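Local coordinates for 3-methyladenine DNA glycosylase (Helicobacter pylori, PDB 1PU6), which excises alkylated bases such as 3-methyladenine from DNA at the start of base excision repair, as a helix-hairpin-helix glycosylase, at residues E6-L11 with N183-L188; Q41-E46 with N91-R96; L52-N57 with V84-F89; L155-L160 with D168-F173. One frame throughout, in Å; residues are numbered along the deposited sequence.

Contact 1: residues E6-L11 with N183-L188; sequences EILKAL and NSALAL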
loop_
_atom_site.group_PDB
_atom_site.type_symbol
_atom_site.label_atom_id
_atom_site.label_comp_id
_atom_site.label_asym_id
_atom_site.label_seq_id
_atom_site.Cartn_x
_atom_site.Cartn_y
_atom_site.Cartn_z
ATOM N N GLU A 6 19.328 -10.443 4.380
ATOM C CA GLU A 6 19.178 -11.870 4.771
ATOM C C GLU A 6 17.722 -12.361 4.828
ATOM O O GLU A 6 17.421 -13.489 4.353
ATOM C CB GLU A 6 19.933 -12.191 6.050
ATOM C CG GLU A 6 21.415 -11.817 5.977
ATOM C CD GLU A 6 22.194 -12.688 4.995
ATOM O OE1 GLU A 6 23.151 -12.161 4.382
ATOM O OE2 GLU A 6 21.853 -13.899 4.827
ATOM N N ILE A 7 16.836 -11.502 5.345
ATOM C CA ILE A 7 15.414 -11.815 5.449
ATOM C C ILE A 7 14.831 -11.905 4.027
ATOM O O ILE A 7 14.069 -12.835 3.743
ATOM C CB ILE A 7 14.674 -10.743 6.300
ATOM C CG1 ILE A 7 15.160 -10.818 7.761
ATOM C CG2 ILE A 7 13.131 -10.902 6.208
ATOM C CD1 ILE A 7 14.676 -9.682 8.632
ATOM N N LEU A 8 15.173 -10.933 3.161
ATOM C CA LEU A 8 14.698 -10.953 1.768
ATOM C C LEU A 8 15.088 -12.273 1.080
ATOM O O LEU A 8 14.225 -12.947 0.459
ATOM C CB LEU A 8 15.223 -9.765 0.967
ATOM C CG LEU A 8 14.846 -9.775 -0.534
ATOM C CD1 LEU A 8 13.304 -9.849 -0.774
ATOM C CD2 LEU A 8 15.400 -8.517 -1.258
ATOM N N LYS A 9 16.361 -12.670 1.185
ATOM C CA LYS A 9 16.757 -13.952 0.582
ATOM C C LYS A 9 15.939 -15.140 1.138
ATOM O O LYS A 9 15.498 -16.040 0.370
ATOM C CB LYS A 9 18.276 -14.185 0.807
ATOM C CG LYS A 9 19.159 -13.271 -0.025
ATOM C CD LYS A 9 20.652 -13.632 0.055
ATOM C CE LYS A 9 21.203 -13.273 1.424
ATOM N NZ LYS A 9 22.628 -13.670 1.642
ATOM N N ALA A 10 15.762 -15.182 2.461
ATOM C CA ALA A 10 15.011 -16.288 3.084
ATOM C C ALA A 10 13.567 -16.348 2.606
ATOM O O ALA A 10 13.046 -17.440 2.252
ATOM C CB ALA A 10 15.059 -16.158 4.622
ATOM N N LEU A 11 12.921 -15.200 2.538
ATOM C CA LEU A 11 11.527 -15.188 2.112
ATOM C C LEU A 11 11.414 -15.510 0.611
ATOM O O LEU A 11 10.476 -16.250 0.168
ATOM C CB LEU A 11 10.887 -13.834 2.428
ATOM C CG LEU A 11 10.627 -13.558 3.933
ATOM C CD1 LEU A 11 10.171 -12.114 4.141
ATOM C CD2 LEU A 11 9.567 -14.547 4.499
ATOM N N ASN A 183 23.244 -4.239 -5.456
ATOM C CA ASN A 183 23.546 -5.091 -6.598
ATOM C C ASN A 183 23.036 -6.511 -6.380
ATOM O O ASN A 183 22.455 -7.135 -7.306
ATOM C CB ASN A 183 25.061 -5.084 -6.885
ATOM C CG ASN A 183 25.463 -3.948 -7.807
ATOM O OD1 ASN A 183 24.685 -3.005 -8.024
ATOM N ND2 ASN A 183 26.671 -4.029 -8.369
ATOM N N SER A 184 23.299 -7.068 -5.184
ATOM C CA SER A 184 22.876 -8.446 -4.874
ATOM C C SER A 184 21.382 -8.602 -4.855
ATOM O O SER A 184 20.816 -9.642 -5.305
ATOM C CB SER A 184 23.471 -8.872 -3.529
ATOM O OG SER A 184 24.886 -8.931 -3.614
ATOM N N ALA A 185 20.712 -7.585 -4.295
ATOM C CA ALA A 185 19.223 -7.644 -4.144
ATOM C C ALA A 185 18.597 -7.628 -5.547
ATOM O O ALA A 185 17.725 -8.439 -5.863
ATOM C CB ALA A 185 18.750 -6.501 -3.285
ATOM N N LEU A 186 19.103 -6.749 -6.413
ATOM C CA LEU A 186 18.557 -6.652 -7.776
ATOM C C LEU A 186 18.862 -7.928 -8.601
ATOM O O LEU A 186 18.067 -8.366 -9.482
ATOM C CB LEU A 186 19.119 -5.413 -8.491
ATOM C CG LEU A 186 18.596 -4.108 -7.853
ATOM C CD1 LEU A 186 19.315 -2.938 -8.506
ATOM C CD2 LEU A 186 17.074 -3.911 -7.942
ATOM N N ALA A 187 19.984 -8.580 -8.267
ATOM C CA ALA A 187 20.351 -9.820 -8.967
ATOM C C ALA A 187 19.437 -11.012 -8.615
ATOM O O ALA A 187 19.339 -12.004 -9.418
ATOM C CB ALA A 187 21.838 -10.118 -8.698
ATOM N N LEU A 188 18.729 -10.937 -7.477
ATOM C CA LEU A 188 17.698 -11.948 -7.139
ATOM C C LEU A 188 16.610 -12.044 -8.221
ATOM O O LEU A 188 15.924 -13.104 -8.349
ATOM C CB LEU A 188 16.995 -11.629 -5.795
ATOM C CG LEU A 188 17.832 -11.702 -4.505
ATOM C CD1 LEU A 188 16.964 -11.279 -3.351
ATOM C CD2 LEU A 188 18.334 -13.162 -4.300
#

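Contact 2: residues Q41-E46 with N91-R96; sequences QNTKFE and NQKAKR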
loop_
_atom_site.group_PDB
_atom_site.type_symbol
_atom_site.label_atom_id
_atom_site.label_comp_id
_atom_site.label_asym_id
_atom_site.label_seq_id
_atom_site.Cartn_x
_atom_site.Cartn_y
_atom_site.Cartn_z
ATOM N N GLN A 41 -6.775 0.704 6.220
ATOM C CA GLN A 41 -6.337 1.138 7.545
ATOM C C GLN A 41 -7.237 0.590 8.659
ATOM O O GLN A 41 -8.463 0.690 8.575
ATOM C CB GLN A 41 -6.221 2.680 7.568
ATOM C CG GLN A 41 -5.639 3.295 8.877
ATOM C CD GLN A 41 -5.379 4.803 8.718
ATOM O OE1 GLN A 41 -4.488 5.239 7.953
ATOM N NE2 GLN A 41 -6.162 5.603 9.424
ATOM N N ASN A 42 -6.629 -0.039 9.689
ATOM C CA ASN A 42 -7.391 -0.610 10.818
ATOM C C ASN A 42 -8.369 -1.721 10.425
ATOM O O ASN A 42 -9.266 -2.064 11.203
ATOM C CB ASN A 42 -8.063 0.503 11.647
ATOM C CG ASN A 42 -7.036 1.342 12.358
ATOM O OD1 ASN A 42 -6.075 0.787 12.949
ATOM N ND2 ASN A 42 -7.189 2.670 12.310
ATOM N N THR A 43 -8.180 -2.300 9.240
ATOM C CA THR A 43 -9.023 -3.463 8.841
ATOM C C THR A 43 -8.268 -4.491 8.019
ATOM O O THR A 43 -7.050 -4.411 7.912
ATOM C CB THR A 43 -10.360 -3.018 8.147
ATOM O OG1 THR A 43 -11.233 -4.161 8.007
ATOM C CG2 THR A 43 -10.100 -2.585 6.726
ATOM N N LYS A 44 -8.975 -5.501 7.505
ATOM C CA LYS A 44 -8.352 -6.538 6.711
ATOM C C LYS A 44 -8.581 -6.299 5.232
ATOM O O LYS A 44 -9.645 -5.820 4.834
ATOM C CB LYS A 44 -8.885 -7.940 7.127
ATOM C CG LYS A 44 -8.888 -8.134 8.673
ATOM N N PHE A 45 -7.571 -6.615 4.413
ATOM C CA PHE A 45 -7.710 -6.397 2.980
ATOM C C PHE A 45 -8.887 -7.159 2.349
ATOM O O PHE A 45 -9.486 -6.677 1.393
ATOM C CB PHE A 45 -6.408 -6.641 2.203
ATOM C CG PHE A 45 -6.415 -5.972 0.844
ATOM C CD1 PHE A 45 -6.521 -6.733 -0.321
ATOM C CD2 PHE A 45 -6.404 -4.583 0.729
ATOM C CE1 PHE A 45 -6.547 -6.137 -1.571
ATOM C CE2 PHE A 45 -6.456 -3.983 -0.522
ATOM C CZ PHE A 45 -6.527 -4.762 -1.676
ATOM N N GLU A 46 -9.279 -8.293 2.910
ATOM C CA GLU A 46 -10.418 -9.014 2.357
ATOM C C GLU A 46 -11.744 -8.192 2.423
ATOM O O GLU A 46 -12.626 -8.284 1.529
ATOM C CB GLU A 46 -10.519 -10.354 3.089
ATOM C CG GLU A 46 -9.273 -11.249 2.966
ATOM C CD GLU A 46 -7.951 -10.613 3.403
ATOM O OE1 GLU A 46 -7.050 -10.455 2.534
ATOM O OE2 GLU A 46 -7.803 -10.273 4.603
ATOM N N ASN A 91 -17.930 6.177 7.947
ATOM C CA ASN A 91 -18.068 7.637 7.926
ATOM C C ASN A 91 -16.675 8.314 7.880
ATOM O O ASN A 91 -16.439 9.247 7.054
ATOM C CB ASN A 91 -18.909 8.147 9.136
ATOM C CG ASN A 91 -20.350 7.719 9.031
ATOM O OD1 ASN A 91 -21.115 8.263 8.227
ATOM N ND2 ASN A 91 -20.755 6.724 9.853
ATOM N N GLN A 92 -15.750 7.848 8.703
ATOM C CA GLN A 92 -14.397 8.489 8.691
ATOM C C GLN A 92 -13.725 8.241 7.324
ATOM O O GLN A 92 -13.056 9.151 6.763
ATOM C CB GLN A 92 -13.512 7.899 9.748
ATOM C CG GLN A 92 -13.939 8.415 11.141
ATOM C CD GLN A 92 -13.265 7.636 12.238
ATOM O OE1 GLN A 92 -12.212 8.090 12.752
ATOM N NE2 GLN A 92 -13.851 6.476 12.636
ATOM N N LYS A 93 -13.818 7.015 6.807
ATOM C CA LYS A 93 -13.109 6.675 5.553
ATOM C C LYS A 93 -13.705 7.351 4.326
ATOM O O LYS A 93 -12.971 7.785 3.446
ATOM C CB LYS A 93 -13.046 5.168 5.384
ATOM C CG LYS A 93 -11.952 4.623 6.293
ATOM C CD LYS A 93 -11.947 3.118 6.235
ATOM C CE LYS A 93 -10.825 2.535 7.075
ATOM N NZ LYS A 93 -10.941 0.999 7.169
ATOM N N ALA A 94 -15.036 7.488 4.290
ATOM C CA ALA A 94 -15.642 8.257 3.199
ATOM C C ALA A 94 -15.126 9.691 3.203
ATOM O O ALA A 94 -14.698 10.207 2.155
ATOM C CB ALA A 94 -17.209 8.220 3.277
ATOM N N LYS A 95 -15.152 10.356 4.358
ATOM C CA LYS A 95 -14.665 11.727 4.393
ATOM C C LYS A 95 -13.133 11.817 4.018
ATOM O O LYS A 95 -12.694 12.716 3.295
ATOM C CB LYS A 95 -14.887 12.342 5.787
ATOM C CG LYS A 95 -14.245 13.770 5.882
ATOM C CD LYS A 95 -14.809 14.523 7.063
ATOM C CE LYS A 95 -14.065 15.841 7.278
ATOM N NZ LYS A 95 -14.262 16.843 6.148
ATOM N N ARG A 96 -12.366 10.877 4.526
ATOM C CA ARG A 96 -10.918 10.885 4.262
ATOM C C ARG A 96 -10.646 10.759 2.742
ATOM O O ARG A 96 -9.774 11.466 2.207
ATOM C CB ARG A 96 -10.302 9.672 4.931
ATOM C CG ARG A 96 -8.831 9.691 4.951
ATOM C CD ARG A 96 -8.314 8.502 5.825
ATOM N NE ARG A 96 -8.999 8.497 7.151
ATOM C CZ ARG A 96 -9.150 7.418 7.910
ATOM N NH1 ARG A 96 -8.701 6.246 7.504
ATOM N NH2 ARG A 96 -9.731 7.517 9.117
HETATM O O HOH W 1 -6.379 5.670 5.710
#

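Contact 3: residues L52-N57 with V84-F89; sequences LENLKN and VRPSGF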
loop_
_atom_site.group_PDB
_atom_site.type_symbol
_atom_site.label_atom_id
_atom_site.label_comp_id
_atom_site.label_asym_id
_atom_site.label_seq_id
_atom_site.Cartn_x
_atom_site.Cartn_y
_atom_site.Cartn_z
ATOM N N LEU A 52 -14.439 -2.306 -2.618
ATOM C CA LEU A 52 -14.070 -1.986 -4.018
ATOM C C LEU A 52 -15.106 -2.574 -5.004
ATOM O O LEU A 52 -15.451 -1.933 -6.013
ATOM C CB LEU A 52 -12.647 -2.454 -4.339
ATOM C CG LEU A 52 -11.517 -1.700 -3.598
ATOM C CD1 LEU A 52 -10.198 -2.374 -3.919
ATOM C CD2 LEU A 52 -11.443 -0.219 -4.066
ATOM N N GLU A 53 -15.628 -3.762 -4.679
ATOM C CA GLU A 53 -16.672 -4.360 -5.497
ATOM C C GLU A 53 -17.930 -3.494 -5.494
ATOM O O GLU A 53 -18.525 -3.282 -6.550
ATOM C CB GLU A 53 -16.991 -5.772 -4.995
ATOM C CG GLU A 53 -17.767 -6.601 -5.981
ATOM C CD GLU A 53 -18.233 -7.924 -5.370
ATOM O OE1 GLU A 53 -17.394 -8.643 -4.745
ATOM O OE2 GLU A 53 -19.444 -8.239 -5.496
ATOM N N ASN A 54 -18.334 -2.969 -4.324
ATOM C CA ASN A 54 -19.488 -2.076 -4.300
ATOM C C ASN A 54 -19.266 -0.831 -5.176
ATOM O O ASN A 54 -20.203 -0.397 -5.859
ATOM C CB ASN A 54 -19.812 -1.621 -2.850
ATOM C CG ASN A 54 -20.420 -2.742 -1.987
ATOM O OD1 ASN A 54 -20.960 -3.757 -2.504
ATOM N ND2 ASN A 54 -20.366 -2.553 -0.669
ATOM N N LEU A 55 -18.039 -0.273 -5.135
ATOM C CA LEU A 55 -17.694 0.923 -5.919
ATOM C C LEU A 55 -17.764 0.630 -7.421
ATOM O O LEU A 55 -18.253 1.472 -8.218
ATOM C CB LEU A 55 -16.301 1.477 -5.555
ATOM C CG LEU A 55 -16.230 2.091 -4.143
ATOM C CD1 LEU A 55 -14.785 2.407 -3.808
ATOM C CD2 LEU A 55 -17.072 3.372 -4.096
ATOM N N LYS A 56 -17.314 -0.555 -7.822
ATOM C CA LYS A 56 -17.384 -0.941 -9.251
ATOM C C LYS A 56 -18.795 -1.260 -9.692
ATOM O O LYS A 56 -19.195 -0.883 -10.793
ATOM C CB LYS A 56 -16.444 -2.117 -9.568
ATOM C CG LYS A 56 -14.996 -1.727 -9.363
ATOM C CD LYS A 56 -14.077 -2.928 -9.349
ATOM C CE LYS A 56 -12.636 -2.468 -9.276
ATOM N NZ LYS A 56 -11.645 -3.499 -9.821
ATOM N N ASN A 57 -19.553 -1.903 -8.822
ATOM C CA ASN A 57 -20.937 -2.267 -9.141
ATOM C C ASN A 57 -21.876 -1.063 -9.228
ATOM O O ASN A 57 -22.944 -1.142 -9.868
ATOM C CB ASN A 57 -21.456 -3.234 -8.081
ATOM C CG ASN A 57 -20.848 -4.659 -8.182
ATOM O OD1 ASN A 57 -21.098 -5.486 -7.285
ATOM N ND2 ASN A 57 -20.061 -4.955 -9.247
ATOM N N VAL A 84 -18.682 1.843 1.142
ATOM C CA VAL A 84 -17.491 1.381 1.867
ATOM C C VAL A 84 -17.813 0.739 3.236
ATOM O O VAL A 84 -16.922 0.475 4.021
ATOM C CB VAL A 84 -16.344 2.469 1.897
ATOM C CG1 VAL A 84 -15.988 2.925 0.420
ATOM C CG2 VAL A 84 -16.714 3.716 2.795
ATOM N N ARG A 85 -19.094 0.545 3.541
ATOM C CA ARG A 85 -19.457 -0.119 4.780
ATOM C C ARG A 85 -18.653 -1.392 5.123
ATOM O O ARG A 85 -18.313 -1.600 6.298
ATOM C CB ARG A 85 -20.975 -0.449 4.740
ATOM C CG ARG A 85 -21.745 0.259 5.736
ATOM C CD ARG A 85 -23.224 -0.216 5.811
ATOM N NE ARG A 85 -23.617 -0.923 7.046
ATOM C CZ ARG A 85 -24.829 -1.557 7.209
ATOM N NH1 ARG A 85 -25.749 -1.617 6.228
ATOM N NH2 ARG A 85 -25.135 -2.155 8.368
ATOM N N PRO A 86 -18.383 -2.293 4.158
ATOM C CA PRO A 86 -17.698 -3.545 4.495
ATOM C C PRO A 86 -16.316 -3.423 5.142
ATOM O O PRO A 86 -15.990 -4.294 5.965
ATOM C CB PRO A 86 -17.585 -4.278 3.155
ATOM C CG PRO A 86 -18.624 -3.742 2.295
ATOM C CD PRO A 86 -18.807 -2.263 2.751
ATOM N N SER A 87 -15.580 -2.360 4.840
ATOM C CA SER A 87 -14.236 -2.153 5.387
ATOM C C SER A 87 -14.212 -1.299 6.660
ATOM O O SER A 87 -13.130 -0.945 7.157
ATOM C CB SER A 87 -13.213 -1.644 4.300
ATOM O OG SER A 87 -13.729 -0.562 3.540
ATOM N N GLY A 88 -15.395 -1.033 7.212
ATOM C CA GLY A 88 -15.530 -0.444 8.544
ATOM C C GLY A 88 -15.202 1.032 8.617
ATOM O O GLY A 88 -14.642 1.627 7.662
ATOM N N PHE A 89 -15.502 1.648 9.772
ATOM C CA PHE A 89 -15.164 3.053 9.962
ATOM C C PHE A 89 -15.564 3.883 8.774
ATOM O O PHE A 89 -14.774 4.730 8.308
ATOM C CB PHE A 89 -13.663 3.224 10.258
ATOM C CG PHE A 89 -13.159 2.242 11.249
ATOM C CD1 PHE A 89 -12.387 1.133 10.836
ATOM C CD2 PHE A 89 -13.560 2.328 12.590
ATOM C CE1 PHE A 89 -11.975 0.190 11.771
ATOM C CE2 PHE A 89 -13.130 1.385 13.524
ATOM C CZ PHE A 89 -12.342 0.320 13.123
#

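Contact 4: residues L155-L160 with D168-F173; sequences LFLKKL and DELQHF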
loop_
_atom_site.group_PDB
_atom_site.type_symbol
_atom_site.label_atom_id
_atom_site.label_comp_id
_atom_site.label_asym_id
_atom_site.label_seq_id
_atom_site.Cartn_x
_atom_site.Cartn_y
_atom_site.Cartn_z
ATOM N N LEU A 155 5.811 -7.803 14.179
ATOM C CA LEU A 155 5.695 -9.090 14.866
ATOM C C LEU A 155 6.618 -10.102 14.256
ATOM O O LEU A 155 7.193 -10.908 14.999
ATOM C CB LEU A 155 4.248 -9.631 14.794
ATOM C CG LEU A 155 3.209 -8.858 15.634
ATOM C CD1 LEU A 155 1.810 -9.351 15.337
ATOM C CD2 LEU A 155 3.517 -8.974 17.146
ATOM N N PHE A 156 6.763 -10.070 12.911
ATOM C CA PHE A 156 7.694 -10.939 12.172
ATOM C C PHE A 156 9.143 -10.712 12.650
ATOM O O PHE A 156 9.871 -11.670 12.955
ATOM C CB PHE A 156 7.534 -10.675 10.646
ATOM C CG PHE A 156 8.534 -11.411 9.782
ATOM C CD1 PHE A 156 9.796 -10.876 9.520
ATOM C CD2 PHE A 156 8.195 -12.632 9.214
ATOM C CE1 PHE A 156 10.712 -11.581 8.727
ATOM C CE2 PHE A 156 9.089 -13.332 8.397
ATOM C CZ PHE A 156 10.343 -12.811 8.143
ATOM N N LEU A 157 9.572 -9.457 12.748
ATOM C CA LEU A 157 10.946 -9.165 13.190
ATOM C C LEU A 157 11.139 -9.489 14.665
ATOM O O LEU A 157 12.182 -10.043 15.036
ATOM C CB LEU A 157 11.274 -7.710 12.946
ATOM C CG LEU A 157 12.266 -7.225 11.936
ATOM C CD1 LEU A 157 12.679 -5.732 12.237
ATOM C CD2 LEU A 157 13.515 -8.127 11.715
ATOM N N LYS A 158 10.115 -9.220 15.483
ATOM C CA LYS A 158 10.138 -9.530 16.924
ATOM C C LYS A 158 10.358 -11.021 17.141
ATOM O O LYS A 158 11.113 -11.412 18.053
ATOM C CB LYS A 158 8.832 -9.046 17.601
ATOM C CG LYS A 158 8.718 -9.240 19.144
ATOM C CD LYS A 158 7.303 -8.970 19.640
ATOM C CE LYS A 158 7.154 -9.388 21.132
ATOM N NZ LYS A 158 5.894 -8.854 21.770
ATOM N N LYS A 159 9.734 -11.869 16.317
ATOM C CA LYS A 159 9.906 -13.322 16.460
ATOM C C LYS A 159 11.352 -13.721 16.165
ATOM O O LYS A 159 11.875 -14.694 16.746
ATOM C CB LYS A 159 8.920 -14.084 15.583
ATOM C CG LYS A 159 9.018 -15.623 15.703
ATOM N N LEU A 160 12.010 -12.961 15.285
ATOM C CA LEU A 160 13.432 -13.185 14.974
ATOM C C LEU A 160 14.393 -12.528 15.979
ATOM O O LEU A 160 15.611 -12.660 15.836
ATOM C CB LEU A 160 13.750 -12.671 13.557
ATOM C CG LEU A 160 13.009 -13.371 12.428
ATOM C CD1 LEU A 160 13.234 -12.612 11.121
ATOM C CD2 LEU A 160 13.467 -14.830 12.339
ATOM N N ASP A 168 9.127 4.589 11.600
ATOM C CA ASP A 168 10.174 5.030 10.656
ATOM C C ASP A 168 11.504 4.272 10.817
ATOM O O ASP A 168 12.270 4.062 9.857
ATOM C CB ASP A 168 10.457 6.525 10.772
ATOM C CG ASP A 168 9.281 7.390 10.269
ATOM O OD1 ASP A 168 9.188 8.592 10.645
ATOM O OD2 ASP A 168 8.387 6.966 9.540
ATOM N N GLU A 169 11.783 3.867 12.047
ATOM C CA GLU A 169 12.986 3.071 12.329
ATOM C C GLU A 169 12.852 1.629 11.854
ATOM O O GLU A 169 13.791 1.075 11.329
ATOM C CB GLU A 169 13.263 3.115 13.834
ATOM C CG GLU A 169 13.650 4.554 14.233
ATOM C CD GLU A 169 13.974 4.709 15.717
ATOM O OE1 GLU A 169 14.123 5.883 16.185
ATOM O OE2 GLU A 169 14.126 3.679 16.411
ATOM N N LEU A 170 11.643 1.081 11.957
ATOM C CA LEU A 170 11.341 -0.246 11.431
ATOM C C LEU A 170 11.474 -0.236 9.886
ATOM O O LEU A 170 12.092 -1.102 9.262
ATOM C CB LEU A 170 9.913 -0.571 11.831
ATOM C CG LEU A 170 9.433 -2.003 11.932
ATOM C CD1 LEU A 170 7.928 -2.220 11.731
ATOM C CD2 LEU A 170 10.337 -3.233 11.891
ATOM N N GLN A 171 10.887 0.789 9.271
ATOM C CA GLN A 171 11.073 0.994 7.840
ATOM C C GLN A 171 12.577 1.136 7.424
ATOM O O GLN A 171 13.028 0.577 6.409
ATOM C CB GLN A 171 10.314 2.224 7.412
ATOM C CG GLN A 171 10.487 2.593 5.977
ATOM C CD GLN A 171 9.527 3.723 5.640
ATOM O OE1 GLN A 171 9.683 4.832 6.183
ATOM N NE2 GLN A 171 8.513 3.440 4.810
ATOM N N HIS A 172 13.332 1.942 8.171
ATOM C CA HIS A 172 14.715 2.149 7.804
ATOM C C HIS A 172 15.517 0.867 7.937
ATOM O O HIS A 172 16.374 0.585 7.091
ATOM C CB HIS A 172 15.373 3.240 8.697
ATOM C CG HIS A 172 16.732 3.678 8.186
ATOM N ND1 HIS A 172 17.778 4.002 9.026
ATOM C CD2 HIS A 172 17.194 3.878 6.925
ATOM C CE1 HIS A 172 18.837 4.357 8.310
ATOM N NE2 HIS A 172 18.522 4.260 7.032
ATOM N N PHE A 173 15.221 0.058 8.967
ATOM C CA PHE A 173 15.858 -1.254 9.076
ATOM C C PHE A 173 15.602 -2.065 7.808
ATOM O O PHE A 173 16.539 -2.671 7.221
ATOM C CB PHE A 173 15.274 -2.076 10.280
ATOM C CG PHE A 173 15.737 -3.530 10.278
ATOM C CD1 PHE A 173 14.981 -4.522 9.624
ATOM C CD2 PHE A 173 16.961 -3.903 10.879
ATOM C CE1 PHE A 173 15.387 -5.834 9.610
ATOM C CE2 PHE A 173 17.381 -5.259 10.845
ATOM C CZ PHE A 173 16.600 -6.206 10.195
#

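Contact 1: residues E6-L11 with N183-L188
Helix 4-12 and residues 183-188 face each other at Leu8 with Ala185, whose CA atoms are 8.1 Å apart, and at Lys9 with Leu188, 8.0 Å apart between CA atoms. Two leucines carry the contact. They slide past one another in opposite directions, and the CD1 methyl of Leu188 settles against one branch of Leu8, 3.8 Å from Leu8 CD2 and equally far from Leu8 CG. Leu8 can offer that branch because its CG stands anti to the backbone N (chi1 176°), which sends the side chain across the gap. The same CD2 of Leu8 also lies 4.4 Å from Ala185 CB. Along the outer border, Leu188 CD2 rests against the aliphatic part of Lys9, 4.4 Å from Lys9 CG. The charged end of Lys9 turns back along its own helix instead: NZ forms a salt bridge with Glu6 OE1 at 3.2 Å, meeting that oxygen from above the carboxylate plane, and a weak bond to Glu6 OE2. No hydrogen bond joins the two segments, so the join is purely apolar. Helix 195-203 closes over it, Leu198 touching both Leu8 and Ala185 and Phe202 touching Leu8, while Ile7 and Leu11 fasten helix 4-12 to helix 151-159.

Contact 2: residues Q41-E46 with N91-R96
Lys93 reaches from helix 90-108 to the backbone of Gln41, in the turn that leads into helix 45-57 within the HhH-GPD fold of base-excision glycosylases. Its NZ donates to Gln41 O at 2.9 Å, lying in the carbonyl plane with a C=O...N angle of 154°. The lysine is extended beyond CG, which carries the buried ammonium the full distance between helix and turn. Thr43 adds an apolar neighbour, its CG2 methyl 3.7 Å from Lys93 NZ. Two further backbone carbonyls, Leu39 O and Ser87 O, also accept from this nitrogen. Three oxygens therefore grip one ammonium group, a setting that would favour its charged form. The group joins its own helix to two pieces of backbone: the exit of helix 31-39, with Leu39 O and Gln41 O, and the link before helix 90-108, with Ser87 O.

One helical turn on, Arg96 approaches the side-chain amide of Gln41. The two side chains cross at about a right angle, yet the amide and guanidinium planes are 26° from parallel. Gln41 NE2 and Arg96 NH1 come within 3.2 Å, but both are donors and make no bond. What sets the amide is the hairpin of the helix-hairpin-helix motif: Gln41 NE2 donates a hydrogen to Gly128 O, and Gln41 OE1 accepts from Gly130 N. With the amide so oriented, a single water bridges its oxygen and the guanidinium, accepting from Arg96 NH1 at 3.0 Å and donating weakly to Gln41 OE1 at 3.0 Å.

Contact 3: residues L52-N57 with V84-F89
Asn54 and Pro86 make the polar-to-apolar side of this contact, which joins the last turns of helix 45-57 to the link from helix 77-83 to helix 90-108 within the HhH-GPD fold. The side chains come from opposite directions, and Asn54 ND2 lies against the proline ring, 3.6 Å from Pro86 CG and 3.8 Å from Pro86 CD. The amide nitrogen has its polar partner just before the link: it donates to Cys83 O, at the end of helix 77-83. With CG beside the backbone N (chi1 -72°), Asn54 is directed to that helix end while its NH2 group also brushes the ring.

The apolar contact is looser. Leu55 CD1 stands 4.4 Å from Val84 CG1, and Val84 packs onward against Leu39 and Tyr90.

Backbone bonds shape the link itself. Ser87 N donates to Val84 O at 3.2 Å and Gly88 N to Arg85 O at 3.1 Å, winding residues 85-87 into a short 3-10 turn that presents Pro86 to the helix. From helix 45-57, Ser51 OG bonds Ser87 OG and, weakly, Val84 O. Since no hydrogen bond passes directly between the two segments, the polar ties run through flanking residues, Asn54 to Cys83 O and Ser51 to the link, while the Leu55-Val84 contact and the proline ring supply the apolar part.

Contact 4: residues L155-L160 with D168-F173
Leu157 points its CB from helix 151-159 toward Leu170 and Phe173 of helix 167-179, and each atom beyond it meets that helix. CG comes first, 4.1 Å from Phe173 CE1. There the chain forks. CD1 touches both partners, 3.4 Å from Leu170 CD2 and 3.7 Å from Phe173 CD1. CD2 goes to the ring, 3.6 Å from Phe173 CE1 and 3.9 Å from Phe173 CZ, approaching it obliquely. The first torsion of Leu157, chi1 -112°, lies away from any staggered value, and the 3.4 Å between the CD1 methyl of Leu157 and the CD2 methyl of Leu170 is tighter than usual van der Waals contact; the exact placing of these methyls is accordingly somewhat doubtful.

Both helices belong to the all-helical HhH-GPD fold; only a short connection separates these consecutive helices, packed at a slant across an apolar seam. On the far helix Phe173 has CG anti to its backbone nitrogen (chi1 170°), which brings the ring across to Leu157 from the opposite direction. Leu170 slides past Leu157 the other way and turns also to Val149. Polar bonds hold helix 167-179 to the helices of the helix-hairpin-helix motif: Asp168 makes salt bridges to Arg120 and Lys131, and Gln171 NE2 donates to Asp135 OD1. Gln171 NE2 also donates to Met147 O, in the loop after helix 131-141. From helix 4-12, Ile7 touches Phe173 as well as Leu157, with Ile7 CD1 3.6 Å from Leu157 CD2.

Overall arrangement
Starting from the N terminus, helix 4-12 packs against residues 183-188, so contact 1 closes a loop that encloses the other three. Inside it, contact 2 joins 41-46 to 91-96, and contact 3, joining 52-57 to 84-89, nests within that loop. These two are neighbours, centres 9 Å apart, sharing helix 45-57 and meeting at Lys93 and Ser87. Contact 4 closes a short loop between consecutive helices, in series with contacts 2 and 3; none of the loops cross. Contact 4 touches contact 1 through Ile7, binding the chain's start to helices 151-159 and 167-179, whereas contacts 1 and 2 have centres about 33 Å apart, on opposite sides of the chain's centre.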